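Local atomic coordinates of 4'-phospho-dehydrooxetanocin synthase (Bacillus megaterium, PDB entry 5UL3), a protein that converts dAMP into an oxetane aldehyde by oxidative ring contraction, using cobalamin, a [4Fe-4S] cluster and S-adenosylmethionine, in the biosynthesis of oxetanocin A. Residues A[28-31]-A[32-36]; A[75-78]-A[79-83]; A[623-626]-A[627-630]; A[658-661]-A[662-665]. All blocks are in the same frame, centred on the assembly; numbering follows the deposited sequence.

Contact 1: residues A[28-31]-A[32-36]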
loop_
_atom_site.group_PDB
_atom_site.type_symbol
_atom_site.label_atom_id
_atom_site.label_comp_id
_atom_site.label_asym_id
_atom_site.label_seq_id
_atom_site.Cartn_x
_atom_site.Cartn_y
_atom_site.Cartn_z
ATOM N N PRO A 28 14.848 2.350 -20.735
ATOM C CA PRO A 28 16.218 2.728 -21.117
ATOM C C PRO A 28 16.616 2.272 -22.516
ATOM O O PRO A 28 17.412 2.960 -23.165
ATOM C CB PRO A 28 17.077 2.074 -20.020
ATOM C CG PRO A 28 16.159 2.041 -18.813
ATOM C CD PRO A 28 14.801 1.700 -19.406
ATOM N N SER A 29 16.080 1.148 -23.006
ATOM C CA SER A 29 16.378 0.720 -24.370
ATOM C C SER A 29 15.800 1.687 -25.396
ATOM O O SER A 29 16.418 1.937 -26.438
ATOM C CB SER A 29 15.846 -0.692 -24.609
ATOM O OG SER A 29 16.607 -1.646 -23.890
ATOM N N GLU A 30 14.612 2.235 -25.124
ATOM C CA GLU A 30 14.015 3.215 -26.030
ATOM C C GLU A 30 14.754 4.547 -25.964
ATOM O O GLU A 30 14.951 5.211 -26.991
ATOM C CB GLU A 30 12.530 3.395 -25.704
ATOM C CG GLU A 30 11.868 4.618 -26.363
ATOM C CD GLU A 30 11.792 4.535 -27.892
ATOM O OE1 GLU A 30 11.644 3.415 -28.438
ATOM O OE2 GLU A 30 11.878 5.601 -28.547
ATOM N N ILE A 31 15.179 4.955 -24.767
ATOM C CA ILE A 31 16.062 6.112 -24.657
ATOM C C ILE A 31 17.338 5.875 -25.452
ATOM O O ILE A 31 17.812 6.760 -26.178
ATOM C CB ILE A 31 16.367 6.413 -23.174
ATOM C CG1 ILE A 31 15.087 6.807 -22.423
ATOM C CG2 ILE A 31 17.464 7.489 -23.042
ATOM C CD1 ILE A 31 14.642 8.241 -22.640
ATOM N N GLU A 32 17.907 4.672 -25.340
ATOM C CA GLU A 32 19.155 4.393 -26.047
ATOM C C GLU A 32 18.944 4.444 -27.558
ATOM O O GLU A 32 19.790 4.976 -28.292
ATOM C CB GLU A 32 19.731 3.038 -25.609
ATOM C CG GLU A 32 20.665 3.152 -24.380
ATOM C CD GLU A 32 20.996 1.828 -23.707
ATOM O OE1 GLU A 32 20.443 0.794 -24.143
ATOM O OE2 GLU A 32 21.808 1.827 -22.731
ATOM N N LYS A 33 17.806 3.931 -28.034
ATOM C CA LYS A 33 17.476 4.009 -29.455
ATOM C C LYS A 33 17.516 5.446 -29.944
ATOM O O LYS A 33 18.131 5.749 -30.974
ATOM C CB LYS A 33 16.094 3.401 -29.716
ATOM C CG LYS A 33 15.688 3.419 -31.202
ATOM C CD LYS A 33 14.178 3.315 -31.412
ATOM C CE LYS A 33 13.699 1.874 -31.520
ATOM N NZ LYS A 33 12.222 1.788 -31.741
ATOM N N ARG A 34 16.864 6.352 -29.216
ATOM C CA ARG A 34 16.861 7.749 -29.629
ATOM C C ARG A 34 18.240 8.379 -29.506
ATOM O O ARG A 34 18.544 9.337 -30.229
ATOM C CB ARG A 34 15.836 8.537 -28.825
ATOM C CG ARG A 34 14.416 8.105 -29.119
ATOM C CD ARG A 34 13.453 8.516 -28.023
ATOM N NE ARG A 34 12.128 7.926 -28.217
ATOM C CZ ARG A 34 11.013 8.630 -28.368
ATOM N NH1 ARG A 34 11.055 9.958 -28.341
ATOM N NH2 ARG A 34 9.855 8.003 -28.535
ATOM N N CYS A 35 19.086 7.868 -28.603
ATOM C CA CYS A 35 20.449 8.382 -28.515
ATOM C C CYS A 35 21.292 7.921 -29.703
ATOM O O CYS A 35 22.106 8.691 -30.228
ATOM C CB CYS A 35 21.102 7.956 -27.198
ATOM S SG CYS A 35 20.465 8.814 -25.732
ATOM N N GLU A 36 21.116 6.671 -30.135
ATOM C CA GLU A 36 21.835 6.196 -31.315
ATOM C C GLU A 36 21.455 7.001 -32.548
ATOM O O GLU A 36 22.328 7.407 -33.326
ATOM C CB GLU A 36 21.562 4.711 -31.545
ATOM C CG GLU A 36 22.082 3.843 -30.424
ATOM C CD GLU A 36 22.730 2.569 -30.919
ATOM O OE1 GLU A 36 22.056 1.514 -30.901
ATOM O OE2 GLU A 36 23.912 2.629 -31.332
#
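I31 and C35, one turn apart on helix 28-39, meet along its buried side, where I31 CG2 lies 4.2 Å from C35 SG. The backbone closes the same turn, C35 N donating to I31 O at 3.0 Å. I20 and F21 of helix 7-21 and V52 of strand 49-53 pack on I31, while L17, F21 and I50 press on C35, so this part of the helix is wedged tightly into the fold. The side carrying E30, K33 and R34 is looser. A bend at chi2 (66°) swings the E30 carboxylate along the helix toward the next turn. There OE2 meets the edge of the R34 guanidinium in a salt bridge to NE, supplemented by a weak bond from R34 NH2 to E30 OE2 (3.1 Å). The modelled NE separation is so short that its exact value is doubtful. With the two planes 80° apart, carboxylate and guanidinium do not form a flat fork. The other oxygen, E30 OE1, faces K33 NZ at 3.7 Å, a long salt bridge, on the more exposed side of the helix. One carboxylate is thus shared by cations three and four residues onward, which would probably favour its ionised form and spread its negative charge over both partners.

Contact 2: residues A[75-78]-A[79-83]. With EDO (1,2-ethanediol), chain O.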
loop_
_atom_site.group_PDB
_atom_site.type_symbol
_atom_site.label_atom_id
_atom_site.label_comp_id
_atom_site.label_asym_id
_atom_site.label_seq_id
_atom_site.Cartn_x
_atom_site.Cartn_y
_atom_site.Cartn_z
ATOM N N PRO A 75 23.524 15.929 -19.253
ATOM C CA PRO A 75 22.862 17.215 -19.520
ATOM C C PRO A 75 22.136 17.798 -18.330
ATOM O O PRO A 75 21.887 19.011 -18.317
ATOM C CB PRO A 75 21.885 16.884 -20.651
ATOM C CG PRO A 75 21.700 15.427 -20.613
ATOM C CD PRO A 75 22.944 14.819 -20.013
ATOM N N ASN A 76 21.782 16.986 -17.335
ATOM C CA ASN A 76 20.961 17.425 -16.211
ATOM C C ASN A 76 21.732 17.592 -14.917
ATOM O O ASN A 76 21.154 18.058 -13.931
ATOM C CB ASN A 76 19.807 16.433 -15.984
ATOM C CG ASN A 76 18.930 16.293 -17.202
ATOM O OD1 ASN A 76 18.914 17.177 -18.053
ATOM N ND2 ASN A 76 18.196 15.181 -17.299
ATOM N N ARG A 77 23.012 17.229 -14.878
ATOM C CA ARG A 77 23.728 17.322 -13.622
ATOM C C ARG A 77 25.226 17.424 -13.878
ATOM O O ARG A 77 25.745 16.817 -14.816
ATOM C CB ARG A 77 23.431 16.118 -12.713
ATOM C CG ARG A 77 23.932 16.324 -11.287
ATOM C CD ARG A 77 23.409 15.293 -10.303
ATOM N NE ARG A 77 24.104 14.017 -10.425
ATOM C CZ ARG A 77 23.977 13.018 -9.552
ATOM N NH1 ARG A 77 24.642 11.887 -9.728
ATOM N NH2 ARG A 77 23.176 13.149 -8.506
ATOM N N ASP A 78 25.889 18.216 -13.040
ATOM C CA ASP A 78 27.346 18.305 -13.012
ATOM C C ASP A 78 27.952 16.912 -13.034
ATOM O O ASP A 78 27.680 16.092 -12.153
ATOM C CB ASP A 78 27.783 19.067 -11.753
ATOM C CG ASP A 78 29.301 19.332 -11.697
ATOM O OD1 ASP A 78 30.034 18.954 -12.631
ATOM O OD2 ASP A 78 29.751 19.916 -10.689
ATOM N N LEU A 79 28.761 16.650 -14.060
ATOM C CA LEU A 79 29.415 15.355 -14.197
ATOM C C LEU A 79 30.276 15.008 -12.983
ATOM O O LEU A 79 30.510 13.826 -12.701
ATOM C CB LEU A 79 30.260 15.361 -15.465
ATOM C CG LEU A 79 30.728 14.065 -16.081
ATOM C CD1 LEU A 79 29.531 13.174 -16.298
ATOM C CD2 LEU A 79 31.394 14.408 -17.416
ATOM N N ARG A 80 30.758 16.008 -12.249
ATOM C CA ARG A 80 31.591 15.709 -11.088
ATOM C C ARG A 80 30.837 14.924 -10.017
ATOM O O ARG A 80 31.470 14.307 -9.158
ATOM C CB ARG A 80 32.166 17.008 -10.516
ATOM C CG ARG A 80 32.996 17.778 -11.562
ATOM C CD ARG A 80 33.566 19.084 -11.004
ATOM N NE ARG A 80 32.511 19.928 -10.443
ATOM C CZ ARG A 80 32.727 20.995 -9.681
ATOM N NH1 ARG A 80 33.971 21.363 -9.382
ATOM N NH2 ARG A 80 31.701 21.694 -9.213
ATOM N N GLU A 81 29.505 14.898 -10.065
ATOM C CA GLU A 81 28.725 14.129 -9.102
ATOM C C GLU A 81 28.414 12.709 -9.571
ATOM O O GLU A 81 27.743 11.969 -8.847
ATOM C CB GLU A 81 27.418 14.870 -8.777
ATOM C CG GLU A 81 27.640 16.222 -8.129
ATOM C CD GLU A 81 26.369 17.041 -8.012
ATOM O OE1 GLU A 81 25.285 16.444 -7.821
ATOM O OE2 GLU A 81 26.455 18.284 -8.115
ATOM N N ASN A 82 28.880 12.319 -10.745
ATOM C CA ASN A 82 28.595 10.992 -11.308
ATOM C C ASN A 82 29.194 9.893 -10.425
ATOM O O ASN A 82 30.417 9.879 -10.200
ATOM C CB ASN A 82 29.165 10.964 -12.733
ATOM C CG ASN A 82 28.946 9.651 -13.449
ATOM O OD1 ASN A 82 29.193 8.576 -12.911
ATOM N ND2 ASN A 82 28.506 9.737 -14.694
ATOM N N PRO A 83 28.384 8.963 -9.907
ATOM C CA PRO A 83 28.891 8.006 -8.919
ATOM C C PRO A 83 29.746 6.921 -9.544
ATOM O O PRO A 83 30.627 6.371 -8.872
ATOM C CB PRO A 83 27.606 7.426 -8.303
ATOM C CG PRO A 83 26.608 7.470 -9.446
ATOM C CD PRO A 83 26.945 8.770 -10.194
HETATM C C1 EDO O . 23.539 21.336 -19.784
HETATM O O1 EDO O . 22.880 20.378 -20.624
HETATM C C2 EDO O . 22.446 22.196 -19.158
HETATM O O2 EDO O . 23.009 23.119 -18.220
HETATM O O HOH W 1 28.720 19.803 -8.521
#
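The 3-10 turn at 79-81, in the loop between strand 69-73 and helix 83-88, is tied together by D78, whose backbone carbonyl takes E81 and whose carboxylate takes R80. D78 O accepts E81 N at 3.0 Å, closing the turn. With CG anti to the backbone N (chi1 -175°), the D78 carboxylate turns over the following residues, and R80 N reaches OD1 at 3.1 Å from above the carboxylate plane. The R80 side chain folds back, bent at chi3, and grips side-on: NE binds D78 OD2 at 2.8 Å on its syn lone pair, and NH2 meets the same oxygen at 3.0 Å. Both donors hold OD2 in the guanidinium plane, and the two flat groups are nearly coplanar. A water lies between D78 OD2 and E81 OE2, like charges 4.5 Å apart, and may ease their repulsion, though its modelled leg to OD2 is doubtfully short. R77 crosses E81 at about a right angle, with E81 CB 3.7 Å above one face of its guanidinium; the salt bridge to E81 OE1 is long and purely electrostatic. Further along, N82 N-caps helix 83-88 through OD1 to L85 N while ND2 reaches Y62 of strand 60-64, and P75 rests on L14, L17 and F21 of helix 7-21.

Contact 3: residues A[623-626]-A[627-630]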
loop_
_atom_site.group_PDB
_atom_site.type_symbol
_atom_site.label_atom_id
_atom_site.label_comp_id
_atom_site.label_asym_id
_atom_site.label_seq_id
_atom_site.Cartn_x
_atom_site.Cartn_y
_atom_site.Cartn_z
ATOM N N LYS A 623 -26.820 5.692 -10.307
ATOM C CA LYS A 623 -25.720 5.670 -9.345
ATOM C C LYS A 623 -26.228 5.939 -7.943
ATOM O O LYS A 623 -25.875 5.230 -6.991
ATOM C CB LYS A 623 -24.656 6.698 -9.737
ATOM C CG LYS A 623 -23.357 6.088 -10.195
ATOM C CD LYS A 623 -22.201 7.068 -10.028
ATOM C CE LYS A 623 -20.917 6.508 -10.608
ATOM N NZ LYS A 623 -20.943 6.500 -12.103
ATOM N N LYS A 624 -27.093 6.944 -7.797
ATOM C CA LYS A 624 -27.612 7.261 -6.476
ATOM C C LYS A 624 -28.530 6.157 -5.962
ATOM O O LYS A 624 -28.527 5.855 -4.765
ATOM C CB LYS A 624 -28.301 8.625 -6.508
ATOM C CG LYS A 624 -27.317 9.738 -6.878
ATOM C CD LYS A 624 -27.949 11.128 -6.944
ATOM C CE LYS A 624 -26.873 12.230 -7.118
ATOM N NZ LYS A 624 -26.240 12.365 -8.498
ATOM N N LYS A 625 -29.298 5.523 -6.850
ATOM C CA LYS A 625 -30.152 4.412 -6.434
ATOM C C LYS A 625 -29.314 3.232 -5.932
ATOM O O LYS A 625 -29.538 2.714 -4.826
ATOM C CB LYS A 625 -31.057 4.005 -7.609
ATOM C CG LYS A 625 -32.034 2.878 -7.305
ATOM C CD LYS A 625 -32.960 3.224 -6.162
ATOM C CE LYS A 625 -34.003 4.248 -6.555
ATOM N NZ LYS A 625 -35.000 4.437 -5.468
ATOM N N LEU A 626 -28.324 2.818 -6.724
ATOM C CA LEU A 626 -27.437 1.728 -6.328
ATOM C C LEU A 626 -26.678 2.065 -5.050
ATOM O O LEU A 626 -26.429 1.188 -4.217
ATOM C CB LEU A 626 -26.454 1.430 -7.454
ATOM C CG LEU A 626 -27.073 0.889 -8.747
ATOM C CD1 LEU A 626 -26.122 1.016 -9.935
ATOM C CD2 LEU A 626 -27.482 -0.566 -8.540
ATOM N N TYR A 627 -26.275 3.325 -4.891
ATOM C CA TYR A 627 -25.592 3.708 -3.663
ATOM C C TYR A 627 -26.516 3.569 -2.465
ATOM O O TYR A 627 -26.085 3.127 -1.387
ATOM C CB TYR A 627 -25.050 5.134 -3.780
ATOM C CG TYR A 627 -24.025 5.456 -2.698
ATOM C CD1 TYR A 627 -22.697 5.096 -2.853
ATOM C CD2 TYR A 627 -24.399 6.124 -1.545
ATOM C CE1 TYR A 627 -21.754 5.388 -1.876
ATOM C CE2 TYR A 627 -23.463 6.424 -0.548
ATOM C CZ TYR A 627 -22.149 6.054 -0.729
ATOM O OH TYR A 627 -21.221 6.341 0.248
ATOM N N SER A 628 -27.803 3.901 -2.641
ATOM C CA SER A 628 -28.736 3.790 -1.530
ATOM C C SER A 628 -28.892 2.336 -1.098
ATOM O O SER A 628 -29.049 2.060 0.098
ATOM C CB SER A 628 -30.093 4.415 -1.889
ATOM O OG SER A 628 -30.940 3.474 -2.535
ATOM N N TYR A 629 -28.853 1.395 -2.050
ATOM C CA TYR A 629 -28.817 -0.020 -1.677
ATOM C C TYR A 629 -27.601 -0.317 -0.805
ATOM O O TYR A 629 -27.701 -1.008 0.212
ATOM C CB TYR A 629 -28.746 -0.917 -2.900
ATOM C CG TYR A 629 -29.824 -0.753 -3.943
ATOM C CD1 TYR A 629 -31.112 -0.358 -3.613
ATOM C CD2 TYR A 629 -29.531 -1.021 -5.262
ATOM C CE1 TYR A 629 -32.101 -0.229 -4.636
ATOM C CE2 TYR A 629 -30.474 -0.900 -6.252
ATOM C CZ TYR A 629 -31.755 -0.509 -5.935
ATOM O OH TYR A 629 -32.667 -0.411 -6.982
ATOM N N MET A 630 -26.435 0.169 -1.225
ATOM C CA MET A 630 -25.214 -0.082 -0.462
ATOM C C MET A 630 -25.288 0.526 0.932
ATOM O O MET A 630 -24.842 -0.094 1.903
ATOM C CB MET A 630 -24.007 0.440 -1.238
ATOM C CG MET A 630 -23.609 -0.496 -2.368
ATOM S SD MET A 630 -22.244 0.131 -3.365
ATOM C CE MET A 630 -23.114 1.314 -4.319
#
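K625 O is gripped twice: S628 OG donates to it at 2.8 Å and Y629 N at 3.1 Å. Both donors lie in the carbonyl plane, the hydroxyl on a lone pair, so one acceptor serves a side chain and the helical backbone together. The hydroxyl gets there because chi1 of S628 (87°) sets OG between the backbone N and the carbonyl carbon, turned back toward the preceding turn. This is the familiar way in which a serine inside a helix satisfies its own hydroxyl on a carbonyl one turn earlier.

The same oxygen also sits 3.5 Å above the Y629 ring plane, over its centre. Two side chains meet the ring from the side of that oxygen. K625, bent at both chi2 and chi3, curls across its phenolic end, CG coming within 3.4 Å of Y629 OH; because K625 also touches a crystal neighbour, the course of its outer end may owe something to the lattice. From L626, the CD2 methyl packs near the ring's edge at Y629 CE2, 3.8 Å away. One residue on, M630 bends at chi3 and folds its methyl back, bringing CE to 3.3 Å from L626 O, whose helical bond to M630 N is 3.2 Å long.

The phenol of Y629 is held in turn by D707 of helix 683-709, where V704 also meets the ring. Helix 588-617 packs alongside, L614 on L626 and M608 and H615 on M630, so this turn of helix 620-648 packs against both helices, consistent with the C-terminal helix bundle.

Contact 4: residues A[658-661]-A[662-665]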
loop_
_atom_site.group_PDB
_atom_site.type_symbol
_atom_site.label_atom_id
_atom_site.label_comp_id
_atom_site.label_asym_id
_atom_site.label_seq_id
_atom_site.Cartn_x
_atom_site.Cartn_y
_atom_site.Cartn_z
ATOM N N LEU A 658 -33.075 -0.927 18.356
ATOM C CA LEU A 658 -33.463 -1.969 17.413
ATOM C C LEU A 658 -34.933 -1.847 17.032
ATOM O O LEU A 658 -35.297 -2.033 15.866
ATOM C CB LEU A 658 -33.161 -3.345 18.007
ATOM C CG LEU A 658 -31.674 -3.715 18.037
ATOM C CD1 LEU A 658 -31.414 -4.885 18.975
ATOM C CD2 LEU A 658 -31.180 -4.019 16.628
ATOM N N SER A 659 -35.792 -1.516 17.999
ATOM C CA SER A 659 -37.210 -1.344 17.693
ATOM C C SER A 659 -37.432 -0.158 16.760
ATOM O O SER A 659 -38.197 -0.261 15.795
ATOM C CB SER A 659 -38.007 -1.183 18.986
ATOM O OG SER A 659 -39.390 -1.307 18.738
ATOM N N ASP A 660 -36.753 0.964 17.016
ATOM C CA ASP A 660 -36.815 2.105 16.103
ATOM C C ASP A 660 -36.379 1.713 14.697
ATOM O O ASP A 660 -37.024 2.081 13.709
ATOM C CB ASP A 660 -35.938 3.245 16.620
ATOM C CG ASP A 660 -36.601 4.036 17.722
ATOM O OD1 ASP A 660 -37.758 3.715 18.071
ATOM O OD2 ASP A 660 -35.965 4.982 18.236
ATOM N N PHE A 661 -35.268 0.978 14.589
ATOM C CA PHE A 661 -34.755 0.589 13.281
ATOM C C PHE A 661 -35.741 -0.323 12.557
ATOM O O PHE A 661 -36.056 -0.105 11.381
ATOM C CB PHE A 661 -33.390 -0.086 13.443
ATOM C CG PHE A 661 -32.823 -0.635 12.173
ATOM C CD1 PHE A 661 -32.152 0.185 11.283
ATOM C CD2 PHE A 661 -32.956 -1.982 11.868
ATOM C CE1 PHE A 661 -31.629 -0.327 10.109
ATOM C CE2 PHE A 661 -32.432 -2.501 10.701
ATOM C CZ PHE A 661 -31.769 -1.673 9.816
ATOM N N LEU A 662 -36.235 -1.355 13.250
ATOM C CA LEU A 662 -37.205 -2.262 12.638
ATOM C C LEU A 662 -38.468 -1.523 12.223
ATOM O O LEU A 662 -39.048 -1.812 11.170
ATOM C CB LEU A 662 -37.552 -3.397 13.603
ATOM C CG LEU A 662 -36.404 -4.350 13.918
ATOM C CD1 LEU A 662 -36.816 -5.478 14.862
ATOM C CD2 LEU A 662 -35.862 -4.897 12.625
ATOM N N ARG A 663 -38.911 -0.566 13.041
ATOM C CA ARG A 663 -40.114 0.187 12.704
ATOM C C ARG A 663 -39.878 1.078 11.492
ATOM O O ARG A 663 -40.758 1.217 10.636
ATOM C CB ARG A 663 -40.569 1.012 13.907
ATOM C CG ARG A 663 -41.813 1.837 13.653
ATOM C CD ARG A 663 -42.283 2.533 14.917
ATOM N NE ARG A 663 -41.290 3.478 15.420
ATOM C CZ ARG A 663 -41.197 4.744 15.025
ATOM N NH1 ARG A 663 -42.036 5.221 14.114
ATOM N NH2 ARG A 663 -40.263 5.532 15.540
ATOM N N MET A 664 -38.693 1.679 11.394
ATOM C CA MET A 664 -38.356 2.467 10.214
ATOM C C MET A 664 -38.379 1.632 8.942
ATOM O O MET A 664 -38.596 2.179 7.856
ATOM C CB MET A 664 -36.981 3.108 10.396
ATOM C CG MET A 664 -36.591 4.084 9.302
ATOM S SD MET A 664 -34.839 4.508 9.364
ATOM C CE MET A 664 -34.091 2.905 9.076
ATOM N N HIS A 665 -38.178 0.317 9.051
ATOM C CA HIS A 665 -38.171 -0.574 7.897
ATOM C C HIS A 665 -39.399 -1.473 7.828
ATOM O O HIS A 665 -39.460 -2.349 6.959
ATOM C CB HIS A 665 -36.898 -1.423 7.896
ATOM C CG HIS A 665 -35.686 -0.678 7.433
ATOM N ND1 HIS A 665 -34.405 -1.043 7.784
ATOM C CD2 HIS A 665 -35.563 0.421 6.651
ATOM C CE1 HIS A 665 -33.544 -0.203 7.237
ATOM N NE2 HIS A 665 -34.221 0.695 6.546
#
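The H665 ring turns its edge to the face of the F661 ring in an offset edge-to-face pair at the C-terminal turn of helix 652-664, a helix consistent with the C-terminal bundle. The ring centroids are 4.7 Å apart and the planes stand at 77°, with H665 ND1 over the phenyl face, 3.4 Å from F661 CZ. One face of the imidazole carries the methyl of M664, whose CE lies 3.3 Å above its plane, toward the rim. The same methyl approaches F661 CD1 at 4.0 Å, filling the angle between the two rings; a bend at chi3 (62°) folds it there. F661 also meets the ring of F639 from helix 620-648, so its aromatic surface links the two helices. On the exposed side, D660 and R663 run side by side, their planes 85° apart, and D660 OD1 lies at the guanidinium edge, a long salt bridge of 4.0 Å to R663 NH2. H665 N makes weak bonds to F661 O and L662 O, and with this residue the backbone leaves helical angles. On the buried side, L662 leans over the preceding turn toward W693 and I696 of helix 683-709, its CG 3.2 Å from L658 O.

The four contacts form two pairs at far ends of an elongated chain. Contacts 1 and 2 are about 19 Å apart between centres, about 8 Å between nearest atoms, and share a neighbour in helix 7-21, whose F21 touches both; they probably belong to the N-terminal domain. Contacts 3 and 4, about 21 Å apart between centres, lie on consecutive helices, 620-648 and 652-664, and both face helix 683-709. Across the molecule the centres of contacts 1 and 4 are about 68 Å apart, and those of contacts 2 and 3 about 56 Å. All four are structural packing, remote from the cobalamin and [4Fe-4S] sites of the central domains.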